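Local coordinates for protein hyaluronidase (PDB 5DIY) that probably acts as a family 84 glycoside hydrolase, an O-GlcNAc hydrolase that removes N-acetylglucosamine from modified proteins, at residues F167-P172 and F191-N196; E175-L180 and K212-P217; A218-N223 and T249-I254. One frame throughout, in Å; residues are numbered along the deposited sequence.

Interaction 1 (F167-P172 and F191-N196); sequences FYCNDP and FWTGPN. With NAG (2-acetamido-2-deoxy-beta-D-glucopyranose), chain E.
Tyr-168 O takes one straight hydrogen bond, from Thr-193 N, and lies over the indole of Trp-192. Thr-193 N is 2.8 Å from Tyr-168 O, with 171° at the hydrogen and the donor nearly in line with C=O, while that oxygen sits 3.2 Å above the indole plane, offset toward its rim. With CG of Trp-192 anti to the backbone N (chi1 -177°), the indole lies flat against the peptide between Tyr-168 and Cys-169, and Cys-169 CA also sits over this face. Farther along, Asn-170 N bonds to Gly-194 O at 2.9 Å in the carbonyl plane. Thr-193 OG1 donates to Asn-196 O at 2.9 Å and meets the edge of the Tyr-168 ring in plane; Thr-193 CG2 packs against Tyr-168 CD1 at 3.5 Å. The loop after strand 160-164 here meets the end of strand 189-192 and the loop that follows it, where TIM-barrel active sites lie. Backbone bond and indole thus hold the main chain at Tyr-168, whose ring centre faces the acetamido methyl of NAG, C8, 3.8 Å above its plane, and whose OH hydrogen-bonds the engineered Asn-120, at the predicted proton-donor position.

Interaction 2 (E175-L180 and K212-P217); sequences EYLRIL and KSLQRP
Arg-178 and Ser-213 mark a buried helix-to-helix contact on the outside of the barrel, where helix 175-183 meets the last turn of helix 204-214, burying 252 Å². Their CA atoms are the nearest across the two segments, 4.8 Å apart, yet no direct hydrogen bond spans them. One water does the polar work instead: it donates to Arg-178 O at 2.8 Å and to Ser-213 O at 2.7 Å, and accepts from Gln-215 NE2. Beside this water-bridged pair the packing is apolar, with Leu-177 CD2 4.3 Å from Leu-214 CD2. In this (beta/alpha)8 barrel both helices belong to the outer layer, each following a strand, and the second ends in a Schellman motif: Gln-215, with positive phi, is the C-prime residue, and Arg-216 N reaches back to Gln-211 O. Beyond that turn Arg-216 folds back, with its CG lodged between backbone N and carbonyl carbon (chi1 74°), and its NE donates to Leu-214 O at 2.8 Å and 157°, in the guanidinium plane. NH1 hydrogen-bonds Ile-188 O and NH2 hydrogen-bonds Leu-184 O. A leucine here would probably leave these carbonyls of the helix end and the 184-188 loop without their shared donor.

Interaction 3 (A218-N223 and T249-I254); sequences ATLWDN and THVVGI. With NAG (2-acetamido-2-deoxy-beta-D-glucopyranose), chain E.
The seventh and eighth strands of the TIM barrel pair here, Leu-220 beside Ile-254 in parallel register with CA atoms 4.5 Å apart. Leu-220 N donates to Gly-253 O at 2.8 Å with 168° at the hydrogen. One step back Val-252 N reaches Ala-218 O at 3.1 Å, less straight at 154°, where segment 249-254 turns a corner at Val-252; at the start of the pairing a water accepts from Ala-218 N and donates to His-250 O. On the helix-facing side, Leu-220 and Ile-254 lie alongside each other and point the same way. Ile-254 CG2 is 3.8 Å both from Leu-220 CB and from Asp-222 CB, wedged between these two alternate residues of the strand, and Leu-220 CD1 meets Val-251 CG1 at 4.1 Å. Helices 204-214 and 262-277 cover this layer of the (beta/alpha)8 barrel. Thr-219 is on the opposite face of the sheet, its CG2 3.5 Å from Gly-253 O. The CB of Trp-221 points away from segment 249-254; with CG anti to N (chi1 -180°) the indole lies against the sugar, NAG C8 3.4 Å above its centre. Asp-222 ends in a salt bridge to Arg-243 and a hydrogen bond to Tyr-240.

In the fold
Along the chain, the loop after strand 160-164 supplies the first half of interaction 1, and helix 175-183 then begins interaction 2. Interaction 1 closes at strand 189-192, after 18 intervening residues, and interaction 2 at the end of helix 204-214, after 31, so the two loops cross. They touch through the probable hydrogen bond Pro-172 O to Ser-213 OG. Interaction 3 opens immediately afterward on strand 218-222 and closes at strand 251-256, its neighbour in the barrel; the 25 intervening residues contain neither helix nor strand. It joins interaction 1 through adjacent barrel strands, where Trp-192 O meets Trp-221 N. Interactions 1 and 3 both reach NAG, whereas interaction 2 lies in the outer helical layer.

Interaction 1 (F167-P172 and F191-N196)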
loop_
_atom_site.group_PDB
_atom_site.type_symbol
_atom_site.label_atom_id
_atom_site.label_comp_id
_atom_site.label_asym_id
_atom_site.label_seq_id
_atom_site.Cartn_x
_atom_site.Cartn_y
_atom_site.Cartn_z
ATOM N N PHE C 167 6.739 18.757 3.975
ATOM C CA PHE C 167 7.851 17.887 3.599
ATOM C C PHE C 167 7.913 16.764 4.627
ATOM O O PHE C 167 8.388 16.972 5.750
ATOM C CB PHE C 167 9.156 18.687 3.540
ATOM C CG PHE C 167 9.170 19.723 2.441
ATOM C CD1 PHE C 167 8.644 20.996 2.655
ATOM C CD2 PHE C 167 9.679 19.416 1.179
ATOM C CE1 PHE C 167 8.639 21.948 1.642
ATOM C CE2 PHE C 167 9.675 20.363 0.159
ATOM C CZ PHE C 167 9.156 21.632 0.392
ATOM N N TYR C 168 7.414 15.587 4.236
ATOM C CA TYR C 168 7.184 14.453 5.153
ATOM C C TYR C 168 7.993 13.183 4.852
ATOM O O TYR C 168 7.798 12.160 5.508
ATOM C CB TYR C 168 5.681 14.113 5.210
ATOM C CG TYR C 168 5.024 13.813 3.874
ATOM C CD1 TYR C 168 5.136 12.557 3.274
ATOM C CD2 TYR C 168 4.274 14.784 3.222
ATOM C CE1 TYR C 168 4.524 12.288 2.049
ATOM C CE2 TYR C 168 3.662 14.531 2.007
ATOM C CZ TYR C 168 3.782 13.283 1.422
ATOM O OH TYR C 168 3.167 13.058 0.215
ATOM N N CYS C 169 8.899 13.251 3.882
ATOM C CA CYS C 169 9.739 12.120 3.515
ATOM C C CYS C 169 11.034 12.600 2.888
ATOM O O CYS C 169 11.202 13.791 2.630
ATOM C CB CYS C 169 9.003 11.212 2.527
ATOM S SG CYS C 169 8.579 11.969 0.939
ATOM N N ASN C 170 11.937 11.651 2.653
ATOM C CA ASN C 170 13.179 11.875 1.907
ATOM C C ASN C 170 14.263 12.572 2.750
ATOM O O ASN C 170 14.900 11.898 3.554
ATOM C CB ASN C 170 12.894 12.544 0.539
ATOM C CG ASN C 170 14.067 12.471 -0.423
ATOM O OD1 ASN C 170 15.060 11.786 -0.184
ATOM N ND2 ASN C 170 13.947 13.181 -1.531
ATOM N N ASP C 171 14.464 13.885 2.603
ATOM C CA ASP C 171 15.616 14.562 3.211
ATOM C C ASP C 171 15.275 15.011 4.642
ATOM O O ASP C 171 14.525 15.977 4.817
ATOM C CB ASP C 171 16.041 15.761 2.342
ATOM C CG ASP C 171 17.338 16.433 2.817
ATOM O OD1 ASP C 171 17.866 16.114 3.908
ATOM O OD2 ASP C 171 17.833 17.302 2.069
ATOM N N PRO C 172 15.841 14.331 5.666
ATOM C CA PRO C 172 15.530 14.708 7.047
ATOM C C PRO C 172 16.230 15.990 7.528
ATOM O O PRO C 172 15.858 16.515 8.579
ATOM C CB PRO C 172 16.033 13.508 7.846
ATOM C CG PRO C 172 17.216 13.040 7.076
ATOM C CD PRO C 172 16.906 13.309 5.625
ATOM N N PHE C 191 4.523 13.860 12.066
ATOM C CA PHE C 191 4.527 12.681 11.196
ATOM C C PHE C 191 5.709 12.680 10.232
ATOM O O PHE C 191 6.285 13.724 9.912
ATOM C CB PHE C 191 3.225 12.580 10.380
ATOM C CG PHE C 191 2.138 11.762 11.028
ATOM C CD1 PHE C 191 2.389 10.470 11.476
ATOM C CD2 PHE C 191 0.842 12.258 11.124
ATOM C CE1 PHE C 191 1.388 9.704 12.040
ATOM C CE2 PHE C 191 -0.169 11.495 11.686
ATOM C CZ PHE C 191 0.110 10.215 12.147
ATOM N N TRP C 192 6.030 11.487 9.746
ATOM C CA TRP C 192 7.104 11.279 8.792
ATOM C C TRP C 192 6.903 9.899 8.157
ATOM O O TRP C 192 6.576 8.941 8.861
ATOM C CB TRP C 192 8.440 11.348 9.534
ATOM C CG TRP C 192 9.618 11.224 8.666
ATOM C CD1 TRP C 192 10.377 10.116 8.486
ATOM C CD2 TRP C 192 10.186 12.243 7.847
ATOM N NE1 TRP C 192 11.383 10.372 7.595
ATOM C CE2 TRP C 192 11.291 11.674 7.184
ATOM C CE3 TRP C 192 9.865 13.580 7.598
ATOM C CZ2 TRP C 192 12.085 12.399 6.299
ATOM C CZ3 TRP C 192 10.656 14.301 6.713
ATOM C CH2 TRP C 192 11.752 13.711 6.079
ATOM N N THR C 193 7.091 9.791 6.845
ATOM C CA THR C 193 6.828 8.530 6.120
ATOM C C THR C 193 8.079 7.721 5.774
ATOM O O THR C 193 7.967 6.556 5.402
ATOM C CB THR C 193 5.958 8.745 4.844
ATOM O OG1 THR C 193 6.732 9.349 3.801
ATOM C CG2 THR C 193 4.745 9.631 5.141
ATOM N N GLY C 194 9.258 8.331 5.897
ATOM C CA GLY C 194 10.541 7.631 5.761
ATOM C C GLY C 194 11.309 8.174 4.573
ATOM O O GLY C 194 11.056 9.295 4.155
ATOM N N PRO C 195 12.262 7.396 4.023
ATOM C CA PRO C 195 13.007 7.885 2.847
ATOM C C PRO C 195 12.150 8.178 1.607
ATOM O O PRO C 195 12.507 9.043 0.821
ATOM C CB PRO C 195 14.007 6.755 2.565
ATOM C CG PRO C 195 14.182 6.081 3.879
ATOM C CD PRO C 195 12.840 6.150 4.554
ATOM N N ASN C 196 11.037 7.463 1.447
ATOM C CA ASN C 196 10.097 7.669 0.333
ATOM C C ASN C 196 8.692 7.870 0.877
ATOM O O ASN C 196 8.477 7.776 2.092
ATOM C CB ASN C 196 10.119 6.458 -0.609
ATOM C CG ASN C 196 11.530 6.056 -1.006
ATOM O OD1 ASN C 196 12.161 6.717 -1.833
ATOM N ND2 ASN C 196 12.033 4.974 -0.415
HETATM C C1 NAG E . 0.628 10.579 0.210
HETATM C C2 NAG E . -0.469 10.939 1.232
HETATM C C3 NAG E . -1.380 9.769 1.616
HETATM C C4 NAG E . -1.410 8.732 0.506
HETATM C C5 NAG E . -0.007 8.175 0.328
HETATM C C6 NAG E . 0.083 7.118 -0.784
HETATM C C7 NAG E . 0.986 11.032 3.232
HETATM C C8 NAG E . 1.403 11.892 4.392
HETATM N N2 NAG E . 0.092 11.587 2.412
HETATM O O3 NAG E . -2.696 10.271 1.872
HETATM O O4 NAG E . -2.277 7.654 0.861
HETATM O O5 NAG E . 0.980 9.192 0.132
HETATM O O6 NAG E . -0.436 7.599 -2.026
HETATM O O7 NAG E . 1.449 9.911 3.061
#

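Interaction 2 (E175-L180 and K212-P217)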
loop_
_atom_site.group_PDB
_atom_site.type_symbol
_atom_site.label_atom_id
_atom_site.label_comp_id
_atom_site.label_asym_id
_atom_site.label_seq_id
_atom_site.Cartn_x
_atom_site.Cartn_y
_atom_site.Cartn_z
ATOM N N GLU C 175 15.784 22.445 5.504
ATOM C CA GLU C 175 15.654 23.666 6.310
ATOM C C GLU C 175 14.266 23.802 6.940
ATOM O O GLU C 175 14.144 24.108 8.129
ATOM C CB GLU C 175 15.970 24.901 5.454
ATOM C CG GLU C 175 15.876 26.233 6.187
ATOM C CD GLU C 175 16.288 27.409 5.317
ATOM O OE1 GLU C 175 17.502 27.578 5.089
ATOM O OE2 GLU C 175 15.400 28.167 4.868
ATOM N N TYR C 176 13.234 23.587 6.125
ATOM C CA TYR C 176 11.847 23.534 6.586
ATOM C C TYR C 176 11.687 22.673 7.864
ATOM O O TYR C 176 11.077 23.113 8.837
ATOM C CB TYR C 176 10.949 23.020 5.439
ATOM C CG TYR C 176 9.551 22.621 5.849
ATOM C CD1 TYR C 176 9.306 21.357 6.390
ATOM C CD2 TYR C 176 8.468 23.485 5.680
ATOM C CE1 TYR C 176 8.034 20.978 6.773
ATOM C CE2 TYR C 176 7.186 23.106 6.055
ATOM C CZ TYR C 176 6.979 21.850 6.605
ATOM O OH TYR C 176 5.724 21.447 6.996
ATOM N N LEU C 177 12.237 21.460 7.845
ATOM C CA LEU C 177 12.159 20.537 8.991
ATOM C C LEU C 177 12.902 21.050 10.231
ATOM O O LEU C 177 12.436 20.860 11.361
ATOM C CB LEU C 177 12.715 19.165 8.615
ATOM C CG LEU C 177 11.911 18.382 7.576
ATOM C CD1 LEU C 177 12.712 17.191 7.073
ATOM C CD2 LEU C 177 10.569 17.942 8.154
ATOM N N ARG C 178 14.057 21.679 10.012
ATOM C CA ARG C 178 14.838 22.291 11.100
ATOM C C ARG C 178 14.107 23.483 11.726
ATOM O O ARG C 178 14.113 23.641 12.948
ATOM C CB ARG C 178 16.231 22.702 10.607
ATOM C CG ARG C 178 17.270 21.577 10.637
ATOM C CD ARG C 178 18.217 21.601 9.435
ATOM N NE ARG C 178 18.623 22.963 9.065
ATOM C CZ ARG C 178 19.061 23.350 7.862
ATOM N NH1 ARG C 178 19.195 22.494 6.846
ATOM N NH2 ARG C 178 19.377 24.628 7.672
ATOM N N ILE C 179 13.462 24.302 10.896
ATOM C CA ILE C 179 12.643 25.416 11.383
ATOM C C ILE C 179 11.461 24.882 12.188
ATOM O O ILE C 179 11.127 25.420 13.241
ATOM C CB ILE C 179 12.118 26.312 10.230
ATOM C CG1 ILE C 179 13.275 27.020 9.512
ATOM C CG2 ILE C 179 11.129 27.355 10.752
ATOM C CD1 ILE C 179 12.937 27.458 8.098
ATOM N N LEU C 180 10.836 23.821 11.685
ATOM C CA LEU C 180 9.670 23.229 12.343
ATOM C C LEU C 180 10.040 22.642 13.716
ATOM O O LEU C 180 9.299 22.811 14.684
ATOM C CB LEU C 180 9.037 22.149 11.447
ATOM C CG LEU C 180 7.519 22.055 11.347
ATOM C CD1 LEU C 180 6.903 23.330 10.779
ATOM C CD2 LEU C 180 7.169 20.856 10.478
ATOM N N LYS C 212 16.733 14.476 15.214
ATOM C CA LYS C 212 17.606 15.634 15.457
ATOM C C LYS C 212 17.013 16.915 14.890
ATOM O O LYS C 212 16.929 17.915 15.593
ATOM C CB LYS C 212 19.009 15.413 14.876
ATOM C CG LYS C 212 19.815 14.330 15.576
ATOM N N SER C 213 16.586 16.874 13.627
ATOM C CA SER C 213 15.983 18.047 12.978
ATOM C C SER C 213 14.691 18.488 13.653
ATOM O O SER C 213 14.466 19.682 13.845
ATOM C CB SER C 213 15.728 17.784 11.495
ATOM O OG SER C 213 16.931 17.471 10.825
ATOM N N LEU C 214 13.850 17.528 14.030
ATOM C CA LEU C 214 12.572 17.847 14.681
ATOM C C LEU C 214 12.713 18.196 16.168
ATOM O O LEU C 214 11.773 18.720 16.764
ATOM C CB LEU C 214 11.577 16.692 14.506
ATOM C CG LEU C 214 11.132 16.384 13.073
ATOM C CD1 LEU C 214 10.217 15.173 13.064
ATOM C CD2 LEU C 214 10.445 17.579 12.424
ATOM N N GLN C 215 13.874 17.892 16.753
ATOM C CA GLN C 215 14.132 18.034 18.192
ATOM C C GLN C 215 13.128 17.242 19.036
ATOM O O GLN C 215 12.798 17.632 20.147
ATOM C CB GLN C 215 14.194 19.510 18.608
ATOM C CG GLN C 215 15.274 20.298 17.868
ATOM C CD GLN C 215 15.338 21.756 18.278
ATOM O OE1 GLN C 215 15.050 22.103 19.422
ATOM N NE2 GLN C 215 15.719 22.620 17.344
ATOM N N ARG C 216 12.662 16.120 18.486
ATOM C CA ARG C 216 11.731 15.216 19.160
ATOM C C ARG C 216 11.691 13.893 18.384
ATOM O O ARG C 216 11.996 13.882 17.186
ATOM C CB ARG C 216 10.321 15.818 19.219
ATOM C CG ARG C 216 9.571 15.806 17.885
ATOM C CD ARG C 216 8.561 16.926 17.785
ATOM N NE ARG C 216 9.227 18.223 17.735
ATOM C CZ ARG C 216 8.637 19.405 17.908
ATOM N NH1 ARG C 216 7.323 19.499 18.145
ATOM N NH2 ARG C 216 9.378 20.509 17.854
ATOM N N PRO C 217 11.310 12.786 19.051
ATOM C CA PRO C 217 11.031 11.561 18.296
ATOM C C PRO C 217 9.851 11.763 17.345
ATOM O O PRO C 217 8.836 12.328 17.747
ATOM C CB PRO C 217 10.676 10.544 19.387
ATOM C CG PRO C 217 11.280 11.083 20.630
ATOM C CD PRO C 217 11.189 12.572 20.504
HETATM O O HOH W 1 15.614 21.944 14.670
#

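Interaction 3 (A218-N223 and T249-I254)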
loop_
_atom_site.group_PDB
_atom_site.type_symbol
_atom_site.label_atom_id
_atom_site.label_comp_id
_atom_site.label_asym_id
_atom_site.label_seq_id
_atom_site.Cartn_x
_atom_site.Cartn_y
_atom_site.Cartn_z
ATOM N N ALA C 218 10.001 11.341 16.094
ATOM C CA ALA C 218 8.923 11.441 15.105
ATOM C C ALA C 218 7.901 10.334 15.324
ATOM O O ALA C 218 8.188 9.346 15.989
ATOM C CB ALA C 218 9.489 11.347 13.699
ATOM N N THR C 219 6.702 10.534 14.786
ATOM C CA THR C 219 5.690 9.488 14.691
ATOM C C THR C 219 5.693 9.048 13.236
ATOM O O THR C 219 5.711 9.885 12.344
ATOM C CB THR C 219 4.292 10.013 15.075
ATOM O OG1 THR C 219 4.363 10.676 16.341
ATOM C CG2 THR C 219 3.279 8.867 15.164
ATOM N N LEU C 220 5.710 7.745 12.992
ATOM C CA LEU C 220 5.745 7.246 11.622
ATOM C C LEU C 220 4.342 7.123 11.045
ATOM O O LEU C 220 3.478 6.462 11.625
ATOM C CB LEU C 220 6.464 5.900 11.528
ATOM C CG LEU C 220 7.991 5.936 11.459
ATOM C CD1 LEU C 220 8.525 4.533 11.715
ATOM C CD2 LEU C 220 8.488 6.471 10.117
ATOM N N TRP C 221 4.129 7.796 9.918
ATOM C CA TRP C 221 2.995 7.563 9.032
ATOM C C TRP C 221 3.553 6.573 8.026
ATOM O O TRP C 221 4.225 6.966 7.084
ATOM C CB TRP C 221 2.585 8.877 8.347
ATOM C CG TRP C 221 1.412 8.820 7.396
ATOM C CD1 TRP C 221 1.088 7.816 6.519
ATOM C CD2 TRP C 221 0.425 9.840 7.208
ATOM N NE1 TRP C 221 -0.039 8.147 5.819
ATOM C CE2 TRP C 221 -0.468 9.382 6.216
ATOM C CE3 TRP C 221 0.205 11.095 7.789
ATOM C CZ2 TRP C 221 -1.566 10.131 5.790
ATOM C CZ3 TRP C 221 -0.884 11.844 7.363
ATOM C CH2 TRP C 221 -1.759 11.357 6.374
ATOM N N ASP C 222 3.292 5.287 8.225
ATOM C CA ASP C 222 3.897 4.270 7.379
ATOM C C ASP C 222 2.911 3.889 6.278
ATOM O O ASP C 222 1.845 3.330 6.555
ATOM C CB ASP C 222 4.315 3.054 8.210
ATOM C CG ASP C 222 5.485 2.298 7.598
ATOM O OD1 ASP C 222 5.865 2.580 6.442
ATOM O OD2 ASP C 222 6.050 1.419 8.285
ATOM N N ASN C 223 3.270 4.198 5.034
ATOM C CA ASN C 223 2.390 3.992 3.885
ATOM C C ASN C 223 2.499 2.574 3.343
ATOM O O ASN C 223 2.974 2.346 2.227
ATOM C CB ASN C 223 2.689 5.016 2.778
ATOM C CG ASN C 223 2.154 6.397 3.088
ATOM O OD1 ASN C 223 2.899 7.371 3.104
ATOM N ND2 ASN C 223 0.859 6.499 3.285
ATOM N N THR C 249 13.342 2.988 19.737
ATOM C CA THR C 249 14.270 3.923 20.394
ATOM C C THR C 249 14.153 5.370 19.879
ATOM O O THR C 249 14.303 6.305 20.659
ATOM C CB THR C 249 15.729 3.418 20.259
ATOM O OG1 THR C 249 15.835 2.131 20.878
ATOM C CG2 THR C 249 16.736 4.368 20.911
ATOM N N HIS C 250 13.867 5.551 18.590
ATOM C CA HIS C 250 13.813 6.890 17.974
ATOM C C HIS C 250 12.432 7.332 17.492
ATOM O O HIS C 250 12.294 8.437 16.967
ATOM C CB HIS C 250 14.818 6.953 16.820
ATOM C CG HIS C 250 16.189 6.515 17.219
ATOM N ND1 HIS C 250 16.664 5.246 16.972
ATOM C CD2 HIS C 250 17.160 7.150 17.917
ATOM C CE1 HIS C 250 17.881 5.128 17.471
ATOM N NE2 HIS C 250 18.205 6.270 18.049
ATOM N N VAL C 251 11.418 6.492 17.697
ATOM C CA VAL C 251 10.076 6.742 17.185
ATOM C C VAL C 251 9.068 6.552 18.323
ATOM O O VAL C 251 9.101 5.545 19.025
ATOM C CB VAL C 251 9.782 5.800 15.992
ATOM C CG1 VAL C 251 8.320 5.853 15.576
ATOM C CG2 VAL C 251 10.684 6.152 14.809
ATOM N N VAL C 252 8.191 7.535 18.503
ATOM C CA VAL C 252 7.147 7.496 19.547
ATOM C C VAL C 252 5.998 6.534 19.197
ATOM O O VAL C 252 5.347 5.982 20.089
ATOM C CB VAL C 252 6.606 8.926 19.865
ATOM C CG1 VAL C 252 5.773 9.483 18.720
ATOM C CG2 VAL C 252 5.799 8.941 21.159
ATOM N N GLY C 253 5.744 6.343 17.908
ATOM C CA GLY C 253 4.735 5.392 17.457
ATOM C C GLY C 253 4.665 5.288 15.947
ATOM O O GLY C 253 5.330 6.043 15.232
ATOM N N ILE C 254 3.864 4.335 15.468
ATOM C CA ILE C 254 3.686 4.109 14.038
ATOM C C ILE C 254 2.207 3.949 13.746
ATOM O O ILE C 254 1.538 3.136 14.381
ATOM C CB ILE C 254 4.445 2.852 13.527
ATOM C CG1 ILE C 254 5.897 2.846 14.038
ATOM C CG2 ILE C 254 4.377 2.786 12.001
ATOM C CD1 ILE C 254 6.763 1.703 13.544
HETATM C C1 NAG E . 0.628 10.579 0.210
HETATM C C2 NAG E . -0.469 10.939 1.232
HETATM C C3 NAG E . -1.380 9.769 1.616
HETATM C C4 NAG E . -1.410 8.732 0.506
HETATM C C5 NAG E . -0.007 8.175 0.328
HETATM C C6 NAG E . 0.083 7.118 -0.784
HETATM C C7 NAG E . 0.986 11.032 3.232
HETATM C C8 NAG E . 1.403 11.892 4.392
HETATM N N2 NAG E . 0.092 11.587 2.412
HETATM O O3 NAG E . -2.696 10.271 1.872
HETATM O O4 NAG E . -2.277 7.654 0.861
HETATM O O5 NAG E . 0.980 9.192 0.132
HETATM O O6 NAG E . -0.436 7.599 -2.026
HETATM O O7 NAG E . 1.449 9.911 3.061
HETATM O O HOH W 2 12.327 10.153 14.771
#